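Local atomic coordinates of aminotransferase (Neisseria meningitidis Z2491, PDB entry 3JTX), a protein that probably catalyses pyridoxal-phosphate-dependent transfer of amino groups between amino acids and keto acids, as a member of the class I and II aminotransferase family. Residues 194-198 with 232-237; 337-341 with 369-373; 96-102 with 271-277; 123-129 with 143-149. One frame throughout, in Å; residues are numbered along the deposited sequence.

Interactions 1, 3 and 4 lie on or beside the seven-stranded mixed sheet of the cofactor-binding domain, whereas interaction 2 joins a helix to the separate three-stranded antiparallel sheet near the C-terminus. Interactions 3 and 4 are buried; interactions 1 and 2 are only partly so. The chemistry changes with place. Parallel backbone bonding dominates interaction 4 at one edge of the large sheet, while interaction 3, at the other edge, buries an arginine-glutamate pair close to the cofactor phosphate and the subunit interface. Interaction 1 also uses an arginine-carboxylate pair, but towards the surface, and interaction 2 combines one carboxylate with Phe341-Val373 packing. Interactions 2 and 4 touch, with Gly369 CA 4.2 Å from Pro128 CG.

Interaction 1 (194-198 with 232-237); sequences FDLQD and RSRQKL
The backbones stay well apart, with CA of Phe194 8.7 Å from CA of Arg232, so the contact is made mainly by side chains reaching across from helix 187-200 and the irregular loop leading into strand 237-242. Arg232 does most of the reaching. With CG anti to the backbone N (chi1 -177°) and the chain extended as far as NE, it passes over one face of the Phe194 ring, placing CD 3.6 Å from the ring centroid in a CH-pi contact; ring and guanidinium planes lie almost parallel. Leu237 CD2 meets the same ring at its edge, 3.6 Å from Phe194 CE1. Beyond the ring, the guanidinium grips Asp198 end-on: NH2 lies 2.7 Å from OD1, which it meets from above the carboxylate plane, and NH1 lies 3.0 Å from OD2 in a nearly straight bond. NH2 also donates to a lone pair of Gln197 OE1 at 2.9 Å. The other end of that amide, NE2, gives a weak bond to Lys236 O and a second bond to Phe202 O. NH2 is thus shared between an amide and a carboxylate, and the two acceptors hold the guanidinium in its rotation, its face against Phe194 CB.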
loop_
_atom_site.group_PDB
_atom_site.type_symbol
_atom_site.label_atom_id
_atom_site.label_comp_id
_atom_site.label_asym_id
_atom_site.label_seq_id
_atom_site.Cartn_x
_atom_site.Cartn_y
_atom_site.Cartn_z
ATOM N N PHE A 194 1.862 21.946 20.832
ATOM C CA PHE A 194 2.884 21.278 21.623
ATOM C C PHE A 194 2.523 21.302 23.119
ATOM O O PHE A 194 2.698 20.303 23.820
ATOM C CB PHE A 194 4.272 21.902 21.401
ATOM C CG PHE A 194 4.895 21.605 20.044
ATOM C CD1 PHE A 194 4.666 20.403 19.373
ATOM C CD2 PHE A 194 5.768 22.518 19.465
ATOM C CE1 PHE A 194 5.258 20.150 18.159
ATOM C CE2 PHE A 194 6.356 22.264 18.243
ATOM C CZ PHE A 194 6.112 21.095 17.594
ATOM N N ASP A 195 2.039 22.439 23.608
ATOM C CA ASP A 195 1.632 22.538 25.000
ATOM C C ASP A 195 0.450 21.589 25.280
ATOM O O ASP A 195 0.422 20.925 26.320
ATOM C CB ASP A 195 1.302 23.983 25.375
ATOM C CG ASP A 195 2.561 24.894 25.445
ATOM O OD1 ASP A 195 3.684 24.395 25.622
ATOM O OD2 ASP A 195 2.430 26.119 25.328
ATOM N N LEU A 196 -0.508 21.515 24.359
ATOM C CA LEU A 196 -1.605 20.543 24.478
ATOM C C LEU A 196 -1.082 19.099 24.488
ATOM O O LEU A 196 -1.549 18.261 25.266
ATOM C CB LEU A 196 -2.650 20.752 23.373
ATOM C CG LEU A 196 -3.610 21.934 23.588
ATOM C CD1 LEU A 196 -4.261 22.315 22.295
ATOM C CD2 LEU A 196 -4.663 21.613 24.659
ATOM N N GLN A 197 -0.084 18.814 23.655
ATOM C CA GLN A 197 0.561 17.505 23.667
ATOM C C GLN A 197 1.182 17.187 25.031
ATOM O O GLN A 197 1.049 16.063 25.532
ATOM C CB GLN A 197 1.614 17.397 22.559
ATOM C CG GLN A 197 2.204 15.998 22.405
ATOM C CD GLN A 197 3.189 15.909 21.256
ATOM O OE1 GLN A 197 4.160 16.670 21.215
ATOM N NE2 GLN A 197 2.927 15.007 20.292
ATOM N N ASP A 198 1.865 18.155 25.636
ATOM C CA ASP A 198 2.468 17.923 26.952
ATOM C C ASP A 198 1.406 17.640 27.985
ATOM O O ASP A 198 1.629 16.872 28.897
ATOM C CB ASP A 198 3.310 19.127 27.416
ATOM C CG ASP A 198 4.607 19.249 26.646
ATOM O OD1 ASP A 198 5.057 18.241 26.086
ATOM O OD2 ASP A 198 5.175 20.349 26.586
ATOM N N ARG A 232 12.406 21.687 21.514
ATOM C CA ARG A 232 11.591 20.522 21.850
ATOM C C ARG A 232 12.092 19.307 21.086
ATOM O O ARG A 232 12.516 19.441 19.948
ATOM C CB ARG A 232 10.141 20.822 21.442
ATOM C CG ARG A 232 9.132 19.747 21.787
ATOM C CD ARG A 232 7.712 20.157 21.377
ATOM N NE ARG A 232 6.736 19.181 21.856
ATOM C CZ ARG A 232 6.174 19.203 23.065
ATOM N NH1 ARG A 232 6.456 20.180 23.933
ATOM N NH2 ARG A 232 5.319 18.245 23.407
ATOM N N SER A 233 12.049 18.132 21.709
ATOM C CA SER A 233 12.429 16.886 21.047
ATOM C C SER A 233 11.389 16.498 19.979
ATOM O O SER A 233 10.352 17.135 19.834
ATOM C CB SER A 233 12.538 15.760 22.084
ATOM O OG SER A 233 11.253 15.251 22.431
ATOM N N ARG A 234 11.665 15.424 19.261
ATOM C CA ARG A 234 10.728 14.880 18.278
ATOM C C ARG A 234 9.824 13.791 18.842
ATOM O O ARG A 234 9.218 13.057 18.073
ATOM C CB ARG A 234 11.504 14.298 17.112
ATOM C CG ARG A 234 12.075 15.327 16.239
ATOM C CD ARG A 234 13.088 14.728 15.284
ATOM N NE ARG A 234 13.870 15.836 14.807
ATOM C CZ ARG A 234 15.154 15.816 14.506
ATOM N NH1 ARG A 234 15.889 14.703 14.558
ATOM N NH2 ARG A 234 15.695 16.950 14.123
ATOM N N GLN A 235 9.735 13.657 20.163
ATOM C CA GLN A 235 8.905 12.607 20.759
ATOM C C GLN A 235 7.441 12.817 20.362
ATOM O O GLN A 235 6.906 13.933 20.492
ATOM C CB GLN A 235 9.035 12.595 22.290
ATOM C CG GLN A 235 8.390 11.375 22.945
ATOM C CD GLN A 235 8.524 11.363 24.452
ATOM O OE1 GLN A 235 9.196 10.509 25.016
ATOM N NE2 GLN A 235 7.883 12.307 25.109
ATOM N N LYS A 236 6.798 11.749 19.890
ATOM C CA LYS A 236 5.393 11.755 19.485
ATOM C C LYS A 236 5.075 12.742 18.336
ATOM O O LYS A 236 3.940 13.219 18.226
ATOM C CB LYS A 236 4.492 12.008 20.693
ATOM C CG LYS A 236 4.523 10.882 21.748
ATOM C CD LYS A 236 3.457 11.087 22.817
ATOM C CE LYS A 236 3.415 9.887 23.766
ATOM N NZ LYS A 236 2.511 10.129 24.926
ATOM N N LEU A 237 6.080 13.049 17.514
ATOM C CA LEU A 237 5.932 13.896 16.317
ATOM C C LEU A 237 6.296 13.104 15.082
ATOM O O LEU A 237 7.329 12.452 15.057
ATOM C CB LEU A 237 6.875 15.101 16.355
ATOM C CG LEU A 237 6.813 16.079 17.514
ATOM C CD1 LEU A 237 7.778 17.248 17.233
ATOM C CD2 LEU A 237 5.378 16.585 17.712
#

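Interaction 2 (337-341 with 369-373); sequences DDLAF and GEGYV
Val373 CG1 meets the Phe341 ring obliquely, 3.9 Å from Phe341 CD2, with Val373 CG2 also packing on CD2 and CE2; the Tyr395 ring packs against the Phe341 ring too. The second flat group, the Asp338 carboxylate, is approached from above its plane by Gly371 N, which lies some 58° out of it. These two groups pack the start of helix 338-349 against the three-stranded antiparallel sheet of the C-terminal part of the chain, where strand 372-376 is the central strand. On the strand side, Tyr372 turns its side chain away from the helix and its ring stacks with Trp330, whereas Val373 points towards the helix. The approach to the strand is a type II turn from Gly369 to Tyr372, and Gly371 occupies its third position with positive phi (89°). On the helix side, Asp337 is the N-cap, its OD1 accepting from Ala340 N at 3.0 Å. Asp338, in the first turn, sets its CG between the backbone N and the carbonyl carbon (chi1 50°), which swings the carboxylate across to the turn. Arg357 forms a salt bridge with Asp338 OD1, and its charge, like the helix N-terminus, would be expected to favour the ionised acid. The bond from Gly371 N to Asp338 OD1 is 2.8 Å long and almost straight, while Asp338 CB presses to 3.1 Å from Tyr372 O.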
loop_
_atom_site.group_PDB
_atom_site.type_symbol
_atom_site.label_atom_id
_atom_site.label_comp_id
_atom_site.label_asym_id
_atom_site.label_seq_id
_atom_site.Cartn_x
_atom_site.Cartn_y
_atom_site.Cartn_z
ATOM N N ASP A 337 -23.039 32.548 -0.067
ATOM C CA ASP A 337 -23.645 31.343 -0.633
ATOM C C ASP A 337 -22.689 30.696 -1.648
ATOM O O ASP A 337 -22.732 30.988 -2.843
ATOM C CB ASP A 337 -25.005 31.661 -1.259
ATOM C CG ASP A 337 -25.785 30.417 -1.650
ATOM O OD1 ASP A 337 -25.200 29.314 -1.711
ATOM O OD2 ASP A 337 -26.991 30.545 -1.911
ATOM N N ASP A 338 -21.841 29.806 -1.153
ATOM C CA ASP A 338 -20.831 29.157 -1.975
ATOM C C ASP A 338 -21.428 28.187 -3.004
ATOM O O ASP A 338 -20.840 27.975 -4.070
ATOM C CB ASP A 338 -19.770 28.467 -1.111
ATOM C CG ASP A 338 -20.370 27.570 -0.040
ATOM O OD1 ASP A 338 -21.047 28.107 0.878
ATOM O OD2 ASP A 338 -20.190 26.330 -0.123
ATOM N N LEU A 339 -22.595 27.619 -2.694
ATOM C CA LEU A 339 -23.294 26.738 -3.622
ATOM C C LEU A 339 -23.802 27.537 -4.830
ATOM O O LEU A 339 -23.578 27.146 -5.976
ATOM C CB LEU A 339 -24.477 26.068 -2.920
ATOM C CG LEU A 339 -25.187 24.958 -3.680
ATOM C CD1 LEU A 339 -24.160 23.889 -4.146
ATOM C CD2 LEU A 339 -26.272 24.354 -2.776
ATOM N N ALA A 340 -24.461 28.662 -4.560
ATOM C CA ALA A 340 -24.992 29.525 -5.616
ATOM C C ALA A 340 -23.848 30.122 -6.446
ATOM O O ALA A 340 -23.994 30.279 -7.647
ATOM C CB ALA A 340 -25.875 30.628 -5.034
ATOM N N PHE A 341 -22.716 30.415 -5.799
ATOM C CA PHE A 341 -21.505 30.900 -6.487
ATOM C C PHE A 341 -20.981 29.883 -7.523
ATOM O O PHE A 341 -20.779 30.210 -8.689
ATOM C CB PHE A 341 -20.426 31.208 -5.448
ATOM C CG PHE A 341 -19.319 32.085 -5.951
ATOM C CD1 PHE A 341 -19.476 33.464 -5.988
ATOM C CD2 PHE A 341 -18.109 31.542 -6.339
ATOM C CE1 PHE A 341 -18.445 34.285 -6.458
ATOM C CE2 PHE A 341 -17.070 32.351 -6.791
ATOM C CZ PHE A 341 -17.239 33.722 -6.852
ATOM N N GLY A 369 -16.584 25.640 6.187
ATOM C CA GLY A 369 -16.459 25.673 4.734
ATOM C C GLY A 369 -17.486 26.555 4.043
ATOM O O GLY A 369 -17.244 27.053 2.948
ATOM N N GLU A 370 -18.632 26.776 4.679
ATOM C CA GLU A 370 -19.677 27.609 4.073
ATOM C C GLU A 370 -19.182 29.030 3.863
ATOM O O GLU A 370 -18.474 29.583 4.707
ATOM C CB GLU A 370 -20.918 27.672 4.949
ATOM C CG GLU A 370 -21.797 26.458 4.892
ATOM C CD GLU A 370 -23.107 26.642 5.665
ATOM O OE1 GLU A 370 -23.422 27.788 6.049
ATOM O OE2 GLU A 370 -23.807 25.629 5.883
ATOM N N GLY A 371 -19.548 29.624 2.728
ATOM C CA GLY A 371 -19.169 31.006 2.448
ATOM C C GLY A 371 -17.837 31.160 1.740
ATOM O O GLY A 371 -17.395 32.287 1.500
ATOM N N TYR A 372 -17.210 30.032 1.391
ATOM C CA TYR A 372 -15.943 29.997 0.656
ATOM C C TYR A 372 -16.033 29.010 -0.482
ATOM O O TYR A 372 -16.793 28.065 -0.394
ATOM C CB TYR A 372 -14.804 29.539 1.572
ATOM C CG TYR A 372 -14.439 30.574 2.597
ATOM C CD1 TYR A 372 -13.464 31.529 2.330
ATOM C CD2 TYR A 372 -15.083 30.615 3.827
ATOM C CE1 TYR A 372 -13.139 32.502 3.265
ATOM C CE2 TYR A 372 -14.754 31.588 4.778
ATOM C CZ TYR A 372 -13.791 32.530 4.482
ATOM O OH TYR A 372 -13.469 33.503 5.409
ATOM N N VAL A 373 -15.258 29.246 -1.545
ATOM C CA VAL A 373 -15.010 28.233 -2.559
ATOM C C VAL A 373 -13.514 27.996 -2.672
ATOM O O VAL A 373 -12.706 28.931 -2.550
ATOM C CB VAL A 373 -15.606 28.602 -3.958
ATOM C CG1 VAL A 373 -17.113 28.676 -3.893
ATOM C CG2 VAL A 373 -15.009 29.934 -4.524
#

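Interaction 3 (96-102 with 271-277); sequences PVLGSRE and RTYHGSA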
loop_
_atom_site.group_PDB
_atom_site.type_symbol
_atom_site.label_atom_id
_atom_site.label_comp_id
_atom_site.label_asym_id
_atom_site.label_seq_id
_atom_site.Cartn_x
_atom_site.Cartn_y
_atom_site.Cartn_z
ATOM N N PRO A 96 10.580 5.473 4.106
ATOM C CA PRO A 96 9.862 5.791 2.870
ATOM C C PRO A 96 8.434 5.236 2.865
ATOM O O PRO A 96 8.154 4.174 3.460
ATOM C CB PRO A 96 10.712 5.116 1.791
ATOM C CG PRO A 96 11.436 4.022 2.492
ATOM C CD PRO A 96 11.541 4.369 3.941
ATOM N N VAL A 97 7.535 5.926 2.169
ATOM C CA VAL A 97 6.144 5.489 2.076
ATOM C C VAL A 97 5.641 5.604 0.634
ATOM O O VAL A 97 6.165 6.387 -0.149
ATOM C CB VAL A 97 5.238 6.305 3.017
ATOM C CG1 VAL A 97 5.651 6.100 4.492
ATOM C CG2 VAL A 97 5.257 7.799 2.645
ATOM N N LEU A 98 4.621 4.828 0.291
ATOM C CA LEU A 98 4.145 4.730 -1.094
ATOM C C LEU A 98 3.057 5.781 -1.348
ATOM O O LEU A 98 1.893 5.446 -1.642
ATOM C CB LEU A 98 3.643 3.307 -1.398
ATOM C CG LEU A 98 4.609 2.181 -0.956
ATOM C CD1 LEU A 98 4.091 0.804 -1.399
ATOM C CD2 LEU A 98 6.040 2.429 -1.496
ATOM N N GLY A 99 3.455 7.039 -1.198
ATOM C CA GLY A 99 2.518 8.159 -1.131
ATOM C C GLY A 99 2.068 8.386 0.295
ATOM O O GLY A 99 2.012 7.441 1.100
ATOM N N SER A 100 1.751 9.638 0.637
ATOM C CA SER A 100 1.332 9.936 2.006
ATOM C C SER A 100 -0.023 9.304 2.341
ATOM O O SER A 100 -0.292 9.027 3.514
ATOM C CB SER A 100 1.310 11.452 2.278
ATOM O OG SER A 100 0.305 12.112 1.525
ATOM N N ARG A 101 -0.887 9.069 1.347
ATOM C CA ARG A 101 -2.215 8.495 1.645
ATOM C C ARG A 101 -2.127 7.179 2.431
ATOM O O ARG A 101 -2.676 7.073 3.535
ATOM C CB ARG A 101 -3.024 8.267 0.362
ATOM C CG ARG A 101 -4.392 7.610 0.618
ATOM C CD ARG A 101 -5.287 7.632 -0.620
ATOM N NE ARG A 101 -5.615 9.015 -0.929
ATOM C CZ ARG A 101 -6.839 9.523 -1.006
ATOM N NH1 ARG A 101 -7.929 8.762 -0.877
ATOM N NH2 ARG A 101 -6.967 10.822 -1.243
ATOM N N GLU A 102 -1.432 6.176 1.880
ATOM C CA GLU A 102 -1.324 4.882 2.554
ATOM C C GLU A 102 -0.669 5.027 3.926
ATOM O O GLU A 102 -1.025 4.318 4.867
ATOM C CB GLU A 102 -0.600 3.830 1.684
ATOM C CG GLU A 102 0.875 4.100 1.414
ATOM C CD GLU A 102 1.852 3.496 2.446
ATOM O OE1 GLU A 102 1.422 2.966 3.490
ATOM O OE2 GLU A 102 3.076 3.558 2.198
ATOM N N ARG A 271 4.284 -2.407 8.906
ATOM C CA ARG A 271 4.360 -2.208 7.469
ATOM C C ARG A 271 4.964 -3.412 6.751
ATOM O O ARG A 271 4.694 -3.617 5.568
ATOM C CB ARG A 271 5.119 -0.923 7.116
ATOM C CG ARG A 271 4.363 0.341 7.507
ATOM C CD ARG A 271 5.213 1.590 7.380
ATOM N NE ARG A 271 5.478 1.871 5.982
ATOM C CZ ARG A 271 4.603 2.370 5.126
ATOM N NH1 ARG A 271 3.375 2.688 5.510
ATOM N NH2 ARG A 271 4.969 2.566 3.878
ATOM N N THR A 272 5.744 -4.226 7.455
ATOM C CA THR A 272 6.266 -5.456 6.847
ATOM C C THR A 272 5.128 -6.409 6.522
ATOM O O THR A 272 5.182 -7.109 5.510
ATOM C CB THR A 272 7.378 -6.161 7.676
ATOM O OG1 THR A 272 6.822 -6.780 8.843
ATOM C CG2 THR A 272 8.459 -5.163 8.052
ATOM N N TYR A 273 4.065 -6.391 7.330
ATOM C CA TYR A 273 2.883 -7.205 7.046
ATOM C C TYR A 273 1.910 -6.502 6.101
ATOM O O TYR A 273 1.314 -7.148 5.226
ATOM C CB TYR A 273 2.182 -7.596 8.352
ATOM C CG TYR A 273 2.967 -8.605 9.157
ATOM C CD1 TYR A 273 2.836 -9.957 8.907
ATOM C CD2 TYR A 273 3.859 -8.203 10.143
ATOM C CE1 TYR A 273 3.559 -10.910 9.619
ATOM C CE2 TYR A 273 4.599 -9.148 10.869
ATOM C CZ TYR A 273 4.443 -10.495 10.601
ATOM O OH TYR A 273 5.155 -11.427 11.319
ATOM N N HIS A 274 1.772 -5.185 6.272
ATOM C CA HIS A 274 0.839 -4.340 5.507
ATOM C C HIS A 274 1.244 -4.246 4.024
ATOM O O HIS A 274 0.405 -3.945 3.157
ATOM C CB HIS A 274 0.775 -2.990 6.245
ATOM C CG HIS A 274 0.208 -1.841 5.480
ATOM N ND1 HIS A 274 1.006 -0.858 4.920
ATOM C CD2 HIS A 274 -1.073 -1.431 5.313
ATOM C CE1 HIS A 274 0.232 0.074 4.386
ATOM N NE2 HIS A 274 -1.032 -0.257 4.598
ATOM N N GLY A 275 2.516 -4.535 3.735
ATOM C CA GLY A 275 2.984 -4.765 2.355
ATOM C C GLY A 275 3.278 -3.493 1.577
ATOM O O GLY A 275 2.913 -3.380 0.397
ATOM N N SER A 276 3.964 -2.553 2.236
ATOM C CA SER A 276 4.190 -1.211 1.700
ATOM C C SER A 276 5.675 -0.880 1.448
ATOM O O SER A 276 6.112 0.247 1.623
ATOM C CB SER A 276 3.509 -0.173 2.599
ATOM O OG SER A 276 3.702 -0.426 4.000
ATOM N N ALA A 277 6.420 -1.880 0.995
ATOM C CA ALA A 277 7.807 -1.744 0.585
ATOM C C ALA A 277 7.864 -1.127 -0.820
ATOM O O ALA A 277 7.022 -1.432 -1.671
ATOM C CB ALA A 277 8.482 -3.133 0.591
HETATM O O HOH W 1 8.273 1.902 4.955
HETATM O O HOH W 2 8.166 2.089 1.522
HETATM O O HOH W 3 -2.700 1.987 4.236
#
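Charge pairing comes first: Arg271 grips Glu102 end-on, NH1 reaching OE1 at 2.8 Å and NH2 reaching the syn lone pair of OE2 at 2.7 Å. The carboxylate and guanidinium are nearly coplanar. The anti lone pair of OE2 takes a further bond from Leu98 N at 2.8 Å, so this oxygen ties the loop to the helix that follows. Glu102 can turn back because its chain bends at chi2 (90°). Ser276 OG lies 3.1 Å above the centre of the Arg271 guanidinium, with Val97 CG1 over the opposite face, nearer the edge of the group. The loop holding Leu98 leads from strand 94-97 into helix 100-111, whose N-terminus, as in fold-type I pyridoxal-phosphate enzymes, gives Ser100 N and Arg101 N to the phosphate of the cofactor-modified residue 245. Polar contacts continue at His274, whose ND1 is 2.9 Å from Ser276 OG, while Glu102 OE1 lies at the edge of its ring. Water 1 links Arg271 NE to Pro96 O, water 2 Pro96 O to Ser276 O, and water 3 Glu102 O to His274 NE2. Van der Waals contact is slighter: Leu98 CG rests 3.6 Å from the carbonyl oxygen Ser276 O. Arg101 packs on Gly275 of the second subunit.

Interaction 4 (123-129 with 143-149); sequences IVSPNPF and EIHFANC
Strands 123-127 and 143-148 pair in parallel register, Val124 facing His145, with backbone bonds alternating along them: Ser125 N donates to His145 O at 2.8 Å, and Ala147 N to Ser125 O at 2.9 Å. The run reaches Cys149 N, which donates to Asn127 O; that from Asn127 N to Ala147 O is weak. On the sheet face carrying Ser125 and Phe146, Asn127 CG, anti to the backbone N (chi1 -165°), brings its amide alongside that of Asn148, and ND2 of the first gives OD1 of the second a 3.0 Å bond tilted from the carbonyl plane. Phe146 CB packs on Asn127 CB, and Phe129 CD1 comes to 3.6 Å from Phe146 CE1, the ring planes inclined at 38°. Val124 and Ala147 meet on the other face. Further out, Arg361 O also accepts from Asn127 ND2, and Thr363 OG1 bonds Asn148 ND2. His145 NE2 donates to Glu143 OE1, which also pairs with Arg168. Helix 131-139 links the strands in a beta-alpha-beta unit, covering Ile123, Ser125 and Ile144. The regular backbone bonds set the strand register, while the two asparagine amides, each bonded also to the 361-363 region, tie the sheet's edge to that loop.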
loop_
_atom_site.group_PDB
_atom_site.type_symbol
_atom_site.label_atom_id
_atom_site.label_comp_id
_atom_site.label_asym_id
_atom_site.label_seq_id
_atom_site.Cartn_x
_atom_site.Cartn_y
_atom_site.Cartn_z
ATOM N N ILE A 123 -9.661 11.178 17.628
ATOM C CA ILE A 123 -8.646 11.889 16.837
ATOM C C ILE A 123 -9.196 13.266 16.527
ATOM O O ILE A 123 -10.411 13.419 16.298
ATOM C CB ILE A 123 -8.303 11.116 15.548
ATOM C CG1 ILE A 123 -7.463 9.884 15.921
ATOM C CG2 ILE A 123 -7.589 12.004 14.538
ATOM C CD1 ILE A 123 -7.051 9.031 14.748
ATOM N N VAL A 124 -8.325 14.281 16.554
ATOM C CA VAL A 124 -8.738 15.655 16.261
ATOM C C VAL A 124 -8.183 16.082 14.897
ATOM O O VAL A 124 -7.009 15.868 14.621
ATOM C CB VAL A 124 -8.275 16.655 17.337
ATOM C CG1 VAL A 124 -8.656 18.087 16.915
ATOM C CG2 VAL A 124 -8.904 16.337 18.697
ATOM N N SER A 125 -9.048 16.673 14.061
ATOM C CA SER A 125 -8.729 17.119 12.706
ATOM C C SER A 125 -9.061 18.589 12.529
ATOM O O SER A 125 -9.981 19.088 13.164
ATOM C CB SER A 125 -9.543 16.312 11.674
ATOM O OG SER A 125 -9.447 16.868 10.356
ATOM N N PRO A 126 -8.335 19.292 11.638
ATOM C CA PRO A 126 -8.820 20.615 11.271
ATOM C C PRO A 126 -10.160 20.500 10.543
ATOM O O PRO A 126 -10.525 19.403 10.072
ATOM C CB PRO A 126 -7.730 21.135 10.329
ATOM C CG PRO A 126 -7.157 19.890 9.739
ATOM C CD PRO A 126 -7.128 18.931 10.875
ATOM N N ASN A 127 -10.884 21.618 10.481
ATOM C CA ASN A 127 -12.162 21.700 9.770
ATOM C C ASN A 127 -12.264 23.092 9.144
ATOM O O ASN A 127 -12.325 24.081 9.881
ATOM C CB ASN A 127 -13.308 21.449 10.728
ATOM C CG ASN A 127 -14.627 21.169 10.030
ATOM O OD1 ASN A 127 -14.672 20.611 8.926
ATOM N ND2 ASN A 127 -15.733 21.518 10.711
ATOM N N PRO A 128 -12.253 23.183 7.790
ATOM C CA PRO A 128 -12.273 22.122 6.770
ATOM C C PRO A 128 -11.134 21.103 6.859
ATOM O O PRO A 128 -10.024 21.432 7.320
ATOM C CB PRO A 128 -12.194 22.897 5.440
ATOM C CG PRO A 128 -12.687 24.237 5.743
ATOM C CD PRO A 128 -12.231 24.516 7.164
ATOM N N PHE A 129 -11.418 19.877 6.408
ATOM C CA PHE A 129 -10.499 18.748 6.568
ATOM C C PHE A 129 -10.148 18.094 5.233
ATOM O O PHE A 129 -10.783 18.345 4.214
ATOM C CB PHE A 129 -11.096 17.709 7.540
ATOM C CG PHE A 129 -12.375 17.065 7.067
ATOM C CD1 PHE A 129 -13.606 17.671 7.297
ATOM C CD2 PHE A 129 -12.355 15.834 6.422
ATOM C CE1 PHE A 129 -14.783 17.085 6.865
ATOM C CE2 PHE A 129 -13.532 15.229 6.001
ATOM C CZ PHE A 129 -14.749 15.862 6.214
ATOM N N GLU A 143 -13.227 8.023 16.977
ATOM C CA GLU A 143 -14.210 9.077 16.902
ATOM C C GLU A 143 -13.487 10.311 16.364
ATOM O O GLU A 143 -12.435 10.690 16.903
ATOM C CB GLU A 143 -14.702 9.321 18.322
ATOM C CG GLU A 143 -16.000 9.985 18.466
ATOM C CD GLU A 143 -16.428 10.012 19.920
ATOM O OE1 GLU A 143 -15.800 10.742 20.713
ATOM O OE2 GLU A 143 -17.376 9.282 20.266
ATOM N N ILE A 144 -14.007 10.931 15.303
ATOM C CA ILE A 144 -13.361 12.125 14.750
ATOM C C ILE A 144 -13.962 13.401 15.343
ATOM O O ILE A 144 -15.187 13.534 15.449
ATOM C CB ILE A 144 -13.364 12.165 13.199
ATOM C CG1 ILE A 144 -12.521 13.360 12.718
ATOM C CG2 ILE A 144 -14.805 12.214 12.641
ATOM C CD1 ILE A 144 -11.819 13.165 11.402
ATOM N N HIS A 145 -13.084 14.313 15.764
ATOM C CA HIS A 145 -13.476 15.575 16.342
ATOM C C HIS A 145 -12.786 16.695 15.587
ATOM O O HIS A 145 -11.691 16.507 15.064
ATOM C CB HIS A 145 -13.151 15.600 17.832
ATOM C CG HIS A 145 -14.002 14.668 18.638
ATOM N ND1 HIS A 145 -15.113 15.091 19.334
ATOM C CD2 HIS A 145 -13.924 13.331 18.832
ATOM C CE1 HIS A 145 -15.672 14.059 19.940
ATOM N NE2 HIS A 145 -14.970 12.979 19.652
ATOM N N PHE A 146 -13.444 17.847 15.501
ATOM C CA PHE A 146 -13.041 18.906 14.579
ATOM C C PHE A 146 -12.671 20.208 15.278
ATOM O O PHE A 146 -13.434 20.720 16.091
ATOM C CB PHE A 146 -14.155 19.127 13.540
ATOM C CG PHE A 146 -14.339 17.958 12.608
ATOM C CD1 PHE A 146 -13.410 17.698 11.610
ATOM C CD2 PHE A 146 -15.434 17.118 12.728
ATOM C CE1 PHE A 146 -13.564 16.613 10.758
ATOM C CE2 PHE A 146 -15.593 16.034 11.886
ATOM C CZ PHE A 146 -14.669 15.786 10.886
ATOM N N ALA A 147 -11.470 20.710 14.981
ATOM C CA ALA A 147 -11.020 22.033 15.399
ATOM C C ALA A 147 -11.207 22.984 14.210
ATOM O O ALA A 147 -10.466 22.897 13.223
ATOM C CB ALA A 147 -9.560 22.001 15.836
ATOM N N ASN A 148 -12.198 23.872 14.301
ATOM C CA ASN A 148 -12.553 24.771 13.196
ATOM C C ASN A 148 -11.477 25.795 12.899
ATOM O O ASN A 148 -10.770 26.248 13.809
ATOM C CB ASN A 148 -13.874 25.503 13.464
ATOM C CG ASN A 148 -15.076 24.593 13.380
ATOM O OD1 ASN A 148 -15.004 23.451 12.915
ATOM N ND2 ASN A 148 -16.202 25.090 13.868
ATOM N N CYS A 149 -11.374 26.149 11.618
ATOM C CA CYS A 149 -10.352 27.063 11.108
ATOM C C CYS A 149 -10.993 28.316 10.491
ATOM O O CYS A 149 -11.172 28.393 9.274
ATOM C CB CYS A 149 -9.521 26.329 10.064
ATOM S SG CYS A 149 -8.690 24.891 10.736
#